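Local structure of transglutaminase elicitor (Phytophthora sojae, 3TW5) at residues H129-A134 and L160-Y165; E138-C143 and D156-V161; W231-R236 and I280-T285. The protein catalyses the acyl transfer that crosslinks glutamine side chains of proteins to primary amines such as lysine, and probably acts as an elicitor sensed by plant innate immunity. The protein carries 1 engineered substitution. One frame throughout, in Å; residues are numbered along the deposited sequence.

The chain first runs through helix 128-137, which supplies residues 129-134 of interaction 1, and leaves it directly into 138-143, the first half of interaction 2. A short two-stranded hairpin, 145-147 and 150-152, then leads to helix 154-167. Its residues 156-161 and 160-165 close both loops: interaction 2 opens within the span of interaction 1, and the two end on the same stretch of helix, sharing L160 and V161, while Y165 meets E138 between them. Interaction 3 follows in series: its contact closes a 43-residue excursion and joins strand 232-246 to the end of strand 269-280. W131 touches it, linking the helical layer to the large sheet, whereas interactions 2 and 3 stay about 5 Å apart at their nearest atoms.

Interaction 1: residues H129-A134 and L160-Y165; sequences HAWSPA and LVSLVY
The phenol ring of Y165 carries the CB of A134 over the centre of one face, a CH-pi contact with the methyl carbon 3.9 Å from the ring centroid and only 6° off its normal. P133 slides past the same ring in the opposite direction and meets it obliquely, with P133 CG 4.0 Å from Y165 CD1. The second flat group, the W131 indole, has S162 OG at its edge, near the ring plane; the nearest approach of S162 OG is to W131 CB and CA, both at 3.8 Å. With chi1 at 152°, W131 CG lies roughly anti to the backbone N, and the indole is carried off towards W37, whose O accepts a hydrogen bond from NE1, and towards strand 232-246.

The backbones come closest beside A130 and S162. A130 CB lies 4.0 Å from Y165 CB and also faces the S162 carbonyl, while W131 and S162 have CA atoms 4.8 Å apart. The buried hydroxyl of S162 is satisfied within its own helix by K158 O, and Y165 OH is held by E138, so the polar ends do not depend on this interface. The helix axes pass 7.7 Å apart at 111°. This is a steeply crossed helix-helix packing in which Y165 lies over A134, and helix 128-137, lying between helix 154-167 and the sheet, is consistent with the central helix of a papain-like clan CA fold.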
ATOM      1  N   HIS A 129      -1.172   0.085   5.686  1.00 43.15           N
ATOM      2  CA  HIS A 129      -1.862   1.320   5.313  1.00 42.44           C
ATOM      3  C   HIS A 129      -1.027   2.560   5.632  1.00 42.03           C
ATOM      4  O   HIS A 129      -1.271   3.636   5.087  1.00 41.96           O
ATOM      5  CB  HIS A 129      -3.195   1.409   6.053  1.00 42.39           C
ATOM      6  CG  HIS A 129      -3.054   1.407   7.544  1.00 42.36           C
ATOM      7  ND1 HIS A 129      -3.129   0.255   8.297  1.00 42.29           N
ATOM      8  CD2 HIS A 129      -2.823   2.415   8.419  1.00 42.21           C
ATOM      9  CE1 HIS A 129      -2.958   0.555   9.573  1.00 42.25           C
ATOM     10  NE2 HIS A 129      -2.769   1.859   9.673  1.00 42.07           N
ATOM     11  N   ALA A 130      -0.056   2.397   6.528  1.00 41.42           N
ATOM     12  CA  ALA A 130       0.813   3.487   6.957  1.00 40.84           C
ATOM     13  C   ALA A 130       2.155   3.476   6.228  1.00 40.56           C
ATOM     14  O   ALA A 130       2.687   4.536   5.887  1.00 40.52           O
ATOM     15  CB  ALA A 130       1.021   3.425   8.454  1.00 40.88           C
ATOM     16  N   TRP A 131       2.698   2.281   5.997  1.00 40.03           N
ATOM     17  CA  TRP A 131       3.954   2.119   5.269  1.00 39.39           C
ATOM     18  C   TRP A 131       3.843   2.576   3.814  1.00 39.21           C
ATOM     19  O   TRP A 131       4.725   3.277   3.310  1.00 39.14           O
ATOM     20  CB  TRP A 131       4.443   0.667   5.339  1.00 39.37           C
ATOM     21  CG  TRP A 131       5.271   0.253   4.154  1.00 39.24           C
ATOM     22  CD1 TRP A 131       6.498   0.737   3.800  1.00 39.30           C
ATOM     23  CD2 TRP A 131       4.924  -0.718   3.162  1.00 39.24           C
ATOM     24  NE1 TRP A 131       6.935   0.131   2.650  1.00 39.13           N
ATOM     25  CE2 TRP A 131       5.990  -0.770   2.237  1.00 39.26           C
ATOM     26  CE3 TRP A 131       3.816  -1.555   2.966  1.00 39.39           C
ATOM     27  CZ2 TRP A 131       5.983  -1.626   1.129  1.00 39.29           C
ATOM     28  CZ3 TRP A 131       3.809  -2.407   1.863  1.00 39.42           C
ATOM     29  CH2 TRP A 131       4.888  -2.436   0.961  1.00 39.37           C
ATOM     30  N   SER A 132       2.759   2.175   3.150  1.00 38.79           N
ATOM     31  CA  SER A 132       2.554   2.468   1.729  1.00 38.46           C
ATOM     32  C   SER A 132       2.661   3.958   1.374  1.00 38.23           C
ATOM     33  O   SER A 132       3.442   4.318   0.492  1.00 38.19           O
ATOM     34  CB  SER A 132       1.229   1.886   1.239  1.00 38.42           C
ATOM     35  OG  SER A 132       1.139   0.508   1.544  1.00 38.69           O
ATOM     36  N   PRO A 133       1.887   4.830   2.056  1.00 38.06           N
ATOM     37  CA  PRO A 133       2.017   6.255   1.759  1.00 37.88           C
ATOM     38  C   PRO A 133       3.378   6.823   2.155  1.00 37.79           C
ATOM     39  O   PRO A 133       3.848   7.768   1.525  1.00 37.71           O
ATOM     40  CB  PRO A 133       0.903   6.894   2.594  1.00 37.93           C
ATOM     41  CG  PRO A 133       0.611   5.916   3.660  1.00 37.96           C
ATOM     42  CD  PRO A 133       0.822   4.580   3.045  1.00 37.99           C
ATOM     43  N   ALA A 134       4.002   6.248   3.182  1.00 37.81           N
ATOM     44  CA  ALA A 134       5.344   6.653   3.591  1.00 37.91           C
ATOM     45  C   ALA A 134       6.364   6.259   2.526  1.00 38.17           C
ATOM     46  O   ALA A 134       7.271   7.032   2.214  1.00 38.20           O
ATOM     47  CB  ALA A 134       5.702   6.051   4.933  1.00 37.80           C
ATOM     48  N   LEU A 160      10.076   3.785  12.350  1.00 36.76           N
ATOM     49  CA  LEU A 160       9.643   4.999  13.027  1.00 36.45           C
ATOM     50  C   LEU A 160       8.677   5.820  12.176  1.00 36.33           C
ATOM     51  O   LEU A 160       7.595   6.179  12.645  1.00 36.42           O
ATOM     52  CB  LEU A 160      10.848   5.842  13.463  1.00 36.37           C
ATOM     53  CG  LEU A 160      11.791   5.248  14.516  1.00 36.11           C
ATOM     54  CD1 LEU A 160      12.934   6.205  14.789  1.00 35.70           C
ATOM     55  CD2 LEU A 160      11.056   4.895  15.809  1.00 35.73           C
ATOM     56  N   VAL A 161       9.053   6.090  10.925  1.00 36.03           N
ATOM     57  CA  VAL A 161       8.217   6.884  10.019  1.00 35.78           C
ATOM     58  C   VAL A 161       6.899   6.179   9.668  1.00 35.63           C
ATOM     59  O   VAL A 161       5.873   6.831   9.488  1.00 35.70           O
ATOM     60  CB  VAL A 161       8.991   7.343   8.744  1.00 35.73           C
ATOM     61  CG1 VAL A 161       9.229   6.187   7.785  1.00 35.86           C
ATOM     62  CG2 VAL A 161       8.256   8.475   8.042  1.00 35.61           C
ATOM     63  N   SER A 162       6.924   4.851   9.598  1.00 35.47           N
ATOM     64  CA  SER A 162       5.713   4.084   9.320  1.00 35.33           C
ATOM     65  C   SER A 162       4.676   4.258  10.426  1.00 35.27           C
ATOM     66  O   SER A 162       3.503   4.502  10.144  1.00 35.20           O
ATOM     67  CB  SER A 162       6.033   2.602   9.109  1.00 35.24           C
ATOM     68  OG  SER A 162       6.729   2.407   7.893  1.00 35.09           O
ATOM     69  N   LEU A 163       5.118   4.148  11.679  1.00 35.19           N
ATOM     70  CA  LEU A 163       4.230   4.297  12.830  1.00 35.14           C
ATOM     71  C   LEU A 163       3.743   5.738  12.993  1.00 35.35           C
ATOM     72  O   LEU A 163       2.627   5.968  13.470  1.00 35.46           O
ATOM     73  CB  LEU A 163       4.910   3.812  14.110  1.00 34.92           C
ATOM     74  CG  LEU A 163       3.986   3.490  15.288  1.00 34.74           C
ATOM     75  CD1 LEU A 163       3.210   2.208  15.045  1.00 34.48           C
ATOM     76  CD2 LEU A 163       4.767   3.394  16.581  1.00 34.49           C
ATOM     77  N   VAL A 164       4.582   6.699  12.601  1.00 35.43           N
ATOM     78  CA  VAL A 164       4.185   8.104  12.579  1.00 35.54           C
ATOM     79  C   VAL A 164       2.953   8.256  11.695  1.00 35.73           C
ATOM     80  O   VAL A 164       1.941   8.803  12.129  1.00 35.94           O
ATOM     81  CB  VAL A 164       5.324   9.032  12.083  1.00 35.51           C
ATOM     82  CG1 VAL A 164       4.790  10.419  11.726  1.00 35.29           C
ATOM     83  CG2 VAL A 164       6.411   9.146  13.131  1.00 35.41           C
ATOM     84  N   TYR A 165       3.039   7.738  10.473  1.00 35.99           N
ATOM     85  CA  TYR A 165       1.944   7.811   9.505  1.00 36.20           C
ATOM     86  C   TYR A 165       0.665   7.144  10.000  1.00 36.77           C
ATOM     87  O   TYR A 165      -0.433   7.545   9.615  1.00 37.00           O
ATOM     88  CB  TYR A 165       2.373   7.205   8.172  1.00 35.74           C
ATOM     89  CG  TYR A 165       3.032   8.185   7.231  1.00 34.95           C
ATOM     90  CD1 TYR A 165       2.426   8.526   6.025  1.00 34.62           C
ATOM     91  CD2 TYR A 165       4.256   8.770   7.542  1.00 34.38           C
ATOM     92  CE1 TYR A 165       3.025   9.423   5.151  1.00 34.20           C
ATOM     93  CE2 TYR A 165       4.861   9.666   6.677  1.00 34.21           C
ATOM     94  CZ  TYR A 165       4.241   9.985   5.483  1.00 34.09           C
ATOM     95  OH  TYR A 165       4.831  10.875   4.620  1.00 34.12           O
TER

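Interaction 2: residues E138-C143 and D156-V161; sequences ETEPKC and DLKALV
P141 and L157 form the close-packed part of the contact, with P141 CG lying 4.0 Å from L157 CB. The two side chains slide past each other in opposite directions. The same CG also reaches the aliphatic stem of K158, at 4.1 Å from K158 CG, and S362 of helix 352-364 borders both P141 and L157. Beside this packing K158 runs out fully extended (chi2 -179°, chi3 177°), which carries its ammonium group to E140. K158 NZ donates to E140 OE1 over 3.1 Å in a salt bridge that uses the anti lone pair of the oxygen, on the side away from OE2. The buried pair is gripped further from outside: NZ also bonds to A38 O, and E140 OE2 takes the backbone N of V290, so the ammonium has two partners and the carboxylate is held through both oxygens.

The E138 end is simpler than the proline and salt-bridge part, with one side-chain approach and no bond across: E138 OE1 comes to 4.0 Å of V161 CG2. The E138 carboxylate is engaged by the hydroxyls of Y165 and Y352. Exposed T139 and K142 mark the solvent side. Further on, C143 is joined by a disulfide to C365. The arrangement is that of an irregular extended linker leaving helix 128-137 and laid along the next helix, held by proline packing and one buried salt bridge, consistent with the helical part of a papain-like clan CA fold.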
ATOM      1  N   GLU A 138       7.753   9.735   1.278  1.00 41.20           N
ATOM      2  CA  GLU A 138       9.006   9.904   2.010  1.00 41.79           C
ATOM      3  C   GLU A 138      10.211   9.339   1.246  1.00 42.08           C
ATOM      4  O   GLU A 138      10.190   8.188   0.805  1.00 42.19           O
ATOM      5  CB  GLU A 138       8.893   9.261   3.395  1.00 41.68           C
ATOM      6  CG  GLU A 138       9.484  10.084   4.522  1.00 41.88           C
ATOM      7  CD  GLU A 138       8.614  11.268   4.908  1.00 42.05           C
ATOM      8  OE1 GLU A 138       7.403  11.076   5.157  1.00 41.85           O
ATOM      9  OE2 GLU A 138       9.148  12.394   4.972  1.00 42.28           O
ATOM     10  N   THR A 139      11.245  10.166   1.083  1.00 42.52           N
ATOM     11  CA  THR A 139      12.514   9.740   0.493  1.00 43.15           C
ATOM     12  C   THR A 139      13.094   8.603   1.328  1.00 43.60           C
ATOM     13  O   THR A 139      13.113   8.688   2.558  1.00 43.96           O
ATOM     14  CB  THR A 139      13.530  10.904   0.440  1.00 43.03           C
ATOM     15  OG1 THR A 139      12.945  12.031  -0.221  1.00 43.20           O
ATOM     16  CG2 THR A 139      14.794  10.497  -0.304  1.00 43.10           C
ATOM     17  N   GLU A 140      13.555   7.543   0.664  1.00 44.18           N
ATOM     18  CA  GLU A 140      14.069   6.361   1.358  1.00 44.68           C
ATOM     19  C   GLU A 140      15.320   6.659   2.179  1.00 45.16           C
ATOM     20  O   GLU A 140      16.230   7.328   1.689  1.00 45.21           O
ATOM     21  CB  GLU A 140      14.363   5.228   0.371  1.00 44.58           C
ATOM     22  CG  GLU A 140      14.729   3.910   1.053  1.00 44.63           C
ATOM     23  CD  GLU A 140      15.205   2.845   0.092  1.00 44.63           C
ATOM     24  OE1 GLU A 140      14.852   1.665   0.300  1.00 44.59           O
ATOM     25  OE2 GLU A 140      15.938   3.180  -0.862  1.00 44.82           O
ATOM     26  N   PRO A 141      15.359   6.170   3.436  1.00 45.71           N
ATOM     27  CA  PRO A 141      16.589   6.186   4.218  1.00 46.30           C
ATOM     28  C   PRO A 141      17.665   5.383   3.497  1.00 46.98           C
ATOM     29  O   PRO A 141      17.410   4.249   3.079  1.00 47.13           O
ATOM     30  CB  PRO A 141      16.191   5.475   5.516  1.00 46.12           C
ATOM     31  CG  PRO A 141      14.737   5.633   5.611  1.00 45.89           C
ATOM     32  CD  PRO A 141      14.222   5.642   4.211  1.00 45.71           C
ATOM     33  N   LYS A 142      18.849   5.969   3.335  1.00 47.87           N
ATOM     34  CA  LYS A 142      19.920   5.315   2.585  1.00 48.78           C
ATOM     35  C   LYS A 142      20.954   4.653   3.497  1.00 49.28           C
ATOM     36  O   LYS A 142      21.189   3.444   3.400  1.00 49.42           O
ATOM     37  CB  LYS A 142      20.595   6.296   1.617  1.00 48.77           C
ATOM     38  CG  LYS A 142      21.240   5.618   0.410  1.00 49.18           C
ATOM     39  CD  LYS A 142      22.359   6.456  -0.198  1.00 49.74           C
ATOM     40  CE  LYS A 142      21.835   7.545  -1.130  1.00 50.09           C
ATOM     41  NZ  LYS A 142      22.937   8.447  -1.582  1.00 50.26           N
ATOM     42  N   CYS A 143      21.563   5.438   4.382  1.00 49.95           N
ATOM     43  CA  CYS A 143      22.639   4.937   5.234  1.00 50.75           C
ATOM     44  C   CYS A 143      22.456   5.362   6.705  1.00 50.62           C
ATOM     45  O   CYS A 143      21.724   6.317   6.978  1.00 50.73           O
ATOM     46  CB  CYS A 143      23.998   5.373   4.663  1.00 51.07           C
ATOM     47  SG  CYS A 143      24.312   7.144   4.738  1.00 52.87           S
ATOM     48  N   ASP A 156      15.440   0.903  10.825  1.00 40.76           N
ATOM     49  CA  ASP A 156      14.884   1.467  12.054  1.00 40.28           C
ATOM     50  C   ASP A 156      14.046   2.707  11.746  1.00 40.01           C
ATOM     51  O   ASP A 156      12.959   2.890  12.303  1.00 39.92           O
ATOM     52  CB  ASP A 156      15.995   1.833  13.041  1.00 40.39           C
ATOM     53  CG  ASP A 156      16.665   0.618  13.663  1.00 40.46           C
ATOM     54  OD1 ASP A 156      15.967  -0.339  14.063  1.00 40.43           O
ATOM     55  OD2 ASP A 156      17.909   0.641  13.778  1.00 40.91           O
ATOM     56  N   LEU A 157      14.562   3.549  10.849  1.00 39.44           N
ATOM     57  CA  LEU A 157      13.876   4.770  10.435  1.00 38.93           C
ATOM     58  C   LEU A 157      12.606   4.476   9.644  1.00 38.70           C
ATOM     59  O   LEU A 157      11.618   5.196   9.766  1.00 38.74           O
ATOM     60  CB  LEU A 157      14.816   5.677   9.637  1.00 38.83           C
ATOM     61  CG  LEU A 157      16.081   6.155  10.355  1.00 38.73           C
ATOM     62  CD1 LEU A 157      16.895   7.050   9.450  1.00 38.49           C
ATOM     63  CD2 LEU A 157      15.756   6.875  11.656  1.00 38.66           C
ATOM     64  N   LYS A 158      12.634   3.411   8.844  1.00 38.39           N
ATOM     65  CA  LYS A 158      11.437   2.935   8.148  1.00 38.06           C
ATOM     66  C   LYS A 158      10.339   2.549   9.143  1.00 37.85           C
ATOM     67  O   LYS A 158       9.160   2.800   8.898  1.00 37.74           O
ATOM     68  CB  LYS A 158      11.768   1.757   7.223  1.00 38.08           C
ATOM     69  CG  LYS A 158      12.568   2.151   5.992  1.00 38.11           C
ATOM     70  CD  LYS A 158      12.851   0.969   5.080  1.00 38.04           C
ATOM     71  CE  LYS A 158      13.600   1.428   3.834  1.00 38.09           C
ATOM     72  NZ  LYS A 158      13.755   0.350   2.824  1.00 38.05           N
ATOM     73  N   ALA A 159      10.742   1.955  10.266  1.00 37.58           N
ATOM     74  CA  ALA A 159       9.823   1.599  11.348  1.00 37.29           C
ATOM     75  C   ALA A 159       9.217   2.832  11.997  1.00 37.11           C
ATOM     76  O   ALA A 159       8.001   2.914  12.173  1.00 37.08           O
ATOM     77  CB  ALA A 159      10.534   0.761  12.396  1.00 37.36           C
ATOM     78  N   LEU A 160      10.076   3.785  12.350  1.00 36.76           N
ATOM     79  CA  LEU A 160       9.643   4.999  13.027  1.00 36.45           C
ATOM     80  C   LEU A 160       8.677   5.820  12.176  1.00 36.33           C
ATOM     81  O   LEU A 160       7.595   6.179  12.645  1.00 36.42           O
ATOM     82  CB  LEU A 160      10.848   5.842  13.463  1.00 36.37           C
ATOM     83  CG  LEU A 160      11.791   5.248  14.516  1.00 36.11           C
ATOM     84  CD1 LEU A 160      12.934   6.205  14.789  1.00 35.70           C
ATOM     85  CD2 LEU A 160      11.056   4.895  15.809  1.00 35.73           C
ATOM     86  N   VAL A 161       9.053   6.090  10.925  1.00 36.03           N
ATOM     87  CA  VAL A 161       8.217   6.884  10.019  1.00 35.78           C
ATOM     88  C   VAL A 161       6.899   6.179   9.668  1.00 35.63           C
ATOM     89  O   VAL A 161       5.873   6.831   9.488  1.00 35.70           O
ATOM     90  CB  VAL A 161       8.991   7.343   8.744  1.00 35.73           C
ATOM     91  CG1 VAL A 161       9.229   6.187   7.785  1.00 35.86           C
ATOM     92  CG2 VAL A 161       8.256   8.475   8.042  1.00 35.61           C
TER

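Interaction 3: residues W231-R236 and I280-T285; sequences WNQPVR and IYETYT
One backbone hydrogen bond joins the two segments: I280 N donates to P234 O over 3.1 Å, with an N-H...O angle of 166°. P234 has no N-H to return a bond to I280 O, so this pairing rests on a single link.

Apolar contacts come from I280, the residue covered most extensively here. P234 CG meets I280 CB at 4.1 Å, the two side chains crossing at about a right angle. Two residues further along the strand, R236 offers its aliphatic part, with CB 3.8 Å from I280 CD1. The R236 chain is extended from CG to NE, which takes its guanidinium past the isoleucine to T299.

Polar and ring contacts gather about the E282 carboxylate. A side chain bent at chi2 (83°) folds it back towards the strand. E282 OE2 lies 3.4 Å from W231 CZ3, approaching the indole obliquely, while the amide of Q233 crosses the carboxylate at close to a right angle. W131 of helix 128-137 touches both Q233 and E282.

Next along the strands, R236 bonds to S278 through the backbone. P234 and I280 thus sit where the antiparallel pairing of strands 232-246 and 269-280 gives way to a loop, at the border between the large sheet and the helix packed against it.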
ATOM      1  N   TRP A 231      -5.056  -5.524   2.406  1.00 58.47           N
ATOM      2  CA  TRP A 231      -3.620  -5.340   2.197  1.00 57.45           C
ATOM      3  C   TRP A 231      -3.340  -4.085   1.391  1.00 56.33           C
ATOM      4  O   TRP A 231      -3.944  -3.869   0.345  1.00 56.33           O
ATOM      5  CB  TRP A 231      -3.003  -6.552   1.495  1.00 58.02           C
ATOM      6  CG  TRP A 231      -2.530  -7.616   2.436  1.00 59.06           C
ATOM      7  CD1 TRP A 231      -3.026  -8.887   2.560  1.00 59.62           C
ATOM      8  CD2 TRP A 231      -1.468  -7.506   3.396  1.00 59.65           C
ATOM      9  NE1 TRP A 231      -2.335  -9.576   3.532  1.00 60.01           N
ATOM     10  CE2 TRP A 231      -1.375  -8.752   4.063  1.00 60.05           C
ATOM     11  CE3 TRP A 231      -0.586  -6.479   3.758  1.00 59.59           C
ATOM     12  CZ2 TRP A 231      -0.436  -8.995   5.071  1.00 60.01           C
ATOM     13  CZ3 TRP A 231       0.343  -6.722   4.758  1.00 59.85           C
ATOM     14  CH2 TRP A 231       0.411  -7.971   5.402  1.00 59.89           C
ATOM     15  N   ASN A 232      -2.422  -3.261   1.883  1.00 54.77           N
ATOM     16  CA  ASN A 232      -2.028  -2.041   1.187  1.00 53.11           C
ATOM     17  C   ASN A 232      -0.610  -2.135   0.656  1.00 52.07           C
ATOM     18  O   ASN A 232       0.311  -2.503   1.387  1.00 51.85           O
ATOM     19  CB  ASN A 232      -2.164  -0.822   2.100  1.00 53.29           C
ATOM     20  CG  ASN A 232      -3.604  -0.494   2.427  1.00 53.02           C
ATOM     21  OD1 ASN A 232      -4.204   0.383   1.811  1.00 53.09           O
ATOM     22  ND2 ASN A 232      -4.167  -1.198   3.400  1.00 53.08           N
ATOM     23  N   GLN A 233      -0.446  -1.811  -0.623  1.00 50.61           N
ATOM     24  CA  GLN A 233       0.864  -1.804  -1.271  1.00 49.23           C
ATOM     25  C   GLN A 233       0.996  -0.530  -2.101  1.00 48.28           C
ATOM     26  O   GLN A 233       0.045  -0.139  -2.778  1.00 48.22           O
ATOM     27  CB  GLN A 233       1.038  -3.022  -2.191  1.00 49.29           C
ATOM     28  CG  GLN A 233       0.475  -4.354  -1.678  1.00 49.12           C
ATOM     29  CD  GLN A 233       1.305  -4.980  -0.574  1.00 49.02           C
ATOM     30  OE1 GLN A 233       2.518  -4.793  -0.504  1.00 48.98           O
ATOM     31  NE2 GLN A 233       0.648  -5.737   0.297  1.00 49.22           N
ATOM     32  N   PRO A 234       2.173   0.124  -2.055  1.00 47.28           N
ATOM     33  CA  PRO A 234       2.401   1.276  -2.924  1.00 46.55           C
ATOM     34  C   PRO A 234       2.720   0.825  -4.349  1.00 45.91           C
ATOM     35  O   PRO A 234       3.547  -0.068  -4.547  1.00 45.91           O
ATOM     36  CB  PRO A 234       3.612   1.956  -2.288  1.00 46.52           C
ATOM     37  CG  PRO A 234       4.356   0.859  -1.627  1.00 46.68           C
ATOM     38  CD  PRO A 234       3.334  -0.153  -1.188  1.00 47.19           C
ATOM     39  N   VAL A 235       2.058   1.432  -5.330  1.00 45.01           N
ATOM     40  CA  VAL A 235       2.237   1.049  -6.730  1.00 44.14           C
ATOM     41  C   VAL A 235       3.508   1.668  -7.320  1.00 43.75           C
ATOM     42  O   VAL A 235       3.814   2.834  -7.073  1.00 43.57           O
ATOM     43  CB  VAL A 235       0.981   1.397  -7.580  1.00 44.11           C
ATOM     44  CG1 VAL A 235       1.234   1.183  -9.066  1.00 43.82           C
ATOM     45  CG2 VAL A 235      -0.205   0.562  -7.127  1.00 43.81           C
ATOM     46  N   ARG A 236       4.246   0.866  -8.085  1.00 43.16           N
ATOM     47  CA  ARG A 236       5.440   1.333  -8.780  1.00 42.68           C
ATOM     48  C   ARG A 236       5.157   1.643 -10.248  1.00 42.46           C
ATOM     49  O   ARG A 236       5.724   2.587 -10.805  1.00 42.49           O
ATOM     50  CB  ARG A 236       6.567   0.306  -8.674  1.00 42.67           C
ATOM     51  CG  ARG A 236       7.908   0.814  -9.179  1.00 42.67           C
ATOM     52  CD  ARG A 236       8.944  -0.285  -9.191  1.00 42.92           C
ATOM     53  NE  ARG A 236      10.222   0.178  -9.728  1.00 43.14           N
ATOM     54  CZ  ARG A 236      11.330  -0.558  -9.768  1.00 43.23           C
ATOM     55  NH1 ARG A 236      11.333  -1.802  -9.302  1.00 43.37           N
ATOM     56  NH2 ARG A 236      12.443  -0.050 -10.275  1.00 43.19           N
ATOM     57  N   ILE A 280       5.212  -2.704  -4.687  1.00 39.03           N
ATOM     58  CA  ILE A 280       6.305  -3.065  -3.796  1.00 39.37           C
ATOM     59  C   ILE A 280       5.768  -3.922  -2.656  1.00 39.78           C
ATOM     60  O   ILE A 280       4.693  -3.644  -2.129  1.00 39.83           O
ATOM     61  CB  ILE A 280       6.978  -1.799  -3.215  1.00 39.20           C
ATOM     62  CG1 ILE A 280       7.209  -0.741  -4.305  1.00 39.17           C
ATOM     63  CG2 ILE A 280       8.267  -2.151  -2.493  1.00 39.28           C
ATOM     64  CD1 ILE A 280       8.084  -1.179  -5.481  1.00 39.30           C
ATOM     65  N   TYR A 281       6.505  -4.968  -2.285  1.00 40.42           N
ATOM     66  CA  TYR A 281       6.102  -5.806  -1.152  1.00 41.17           C
ATOM     67  C   TYR A 281       7.061  -5.744   0.047  1.00 41.43           C
ATOM     68  O   TYR A 281       8.162  -5.202  -0.055  1.00 41.43           O
ATOM     69  CB  TYR A 281       5.766  -7.245  -1.584  1.00 41.35           C
ATOM     70  CG  TYR A 281       6.929  -8.102  -2.040  1.00 42.03           C
ATOM     71  CD1 TYR A 281       7.545  -8.996  -1.163  1.00 42.43           C
ATOM     72  CD2 TYR A 281       7.391  -8.048  -3.357  1.00 42.27           C
ATOM     73  CE1 TYR A 281       8.605  -9.802  -1.577  1.00 42.82           C
ATOM     74  CE2 TYR A 281       8.449  -8.850  -3.783  1.00 42.74           C
ATOM     75  CZ  TYR A 281       9.054  -9.723  -2.887  1.00 42.93           C
ATOM     76  OH  TYR A 281      10.102 -10.517  -3.299  1.00 43.25           O
ATOM     77  N   GLU A 282       6.622  -6.309   1.171  1.00 41.86           N
ATOM     78  CA  GLU A 282       7.302  -6.177   2.464  1.00 42.26           C
ATOM     79  C   GLU A 282       8.631  -6.927   2.564  1.00 42.27           C
ATOM     80  O   GLU A 282       8.781  -8.022   2.016  1.00 42.38           O
ATOM     81  CB  GLU A 282       6.372  -6.631   3.598  1.00 42.46           C
ATOM     82  CG  GLU A 282       5.138  -5.744   3.815  1.00 43.32           C
ATOM     83  CD  GLU A 282       3.974  -6.052   2.869  1.00 43.95           C
ATOM     84  OE1 GLU A 282       4.098  -6.949   2.005  1.00 44.21           O
ATOM     85  OE2 GLU A 282       2.924  -5.387   2.994  1.00 44.49           O
ATOM     86  N   THR A 283       9.583  -6.320   3.274  1.00 42.24           N
ATOM     87  CA  THR A 283      10.882  -6.935   3.575  1.00 42.24           C
ATOM     88  C   THR A 283      11.570  -6.251   4.757  1.00 42.23           C
ATOM     89  O   THR A 283      11.346  -5.069   5.015  1.00 42.33           O
ATOM     90  CB  THR A 283      11.842  -6.925   2.350  1.00 42.28           C
ATOM     91  OG1 THR A 283      13.066  -7.594   2.687  1.00 42.18           O
ATOM     92  CG2 THR A 283      12.152  -5.502   1.901  1.00 42.03           C
ATOM     93  N   TYR A 284      12.415  -6.999   5.463  1.00 42.18           N
ATOM     94  CA  TYR A 284      13.189  -6.448   6.573  1.00 41.95           C
ATOM     95  C   TYR A 284      14.641  -6.150   6.178  1.00 42.04           C
ATOM     96  O   TYR A 284      15.489  -5.884   7.034  1.00 41.93           O
ATOM     97  CB  TYR A 284      13.132  -7.384   7.779  1.00 41.79           C
ATOM     98  CG  TYR A 284      11.760  -7.512   8.404  1.00 41.73           C
ATOM     99  CD1 TYR A 284      11.406  -6.752   9.516  1.00 41.58           C
ATOM    100  CD2 TYR A 284      10.818  -8.404   7.890  1.00 41.76           C
ATOM    101  CE1 TYR A 284      10.149  -6.875  10.101  1.00 41.57           C
ATOM    102  CE2 TYR A 284       9.557  -8.532   8.466  1.00 41.66           C
ATOM    103  CZ  TYR A 284       9.231  -7.766   9.569  1.00 41.60           C
ATOM    104  OH  TYR A 284       7.985  -7.893  10.138  1.00 41.73           O
ATOM    105  N   THR A 285      14.914  -6.183   4.876  1.00 42.14           N
ATOM    106  CA  THR A 285      16.258  -5.943   4.356  1.00 42.25           C
ATOM    107  C   THR A 285      16.690  -4.493   4.586  1.00 42.39           C
ATOM    108  O   THR A 285      16.046  -3.553   4.110  1.00 42.46           O
ATOM    109  CB  THR A 285      16.355  -6.305   2.857  1.00 42.25           C
ATOM    110  OG1 THR A 285      15.827  -7.620   2.650  1.00 42.15           O
ATOM    111  CG2 THR A 285      17.802  -6.263   2.378  1.00 42.04           C
TER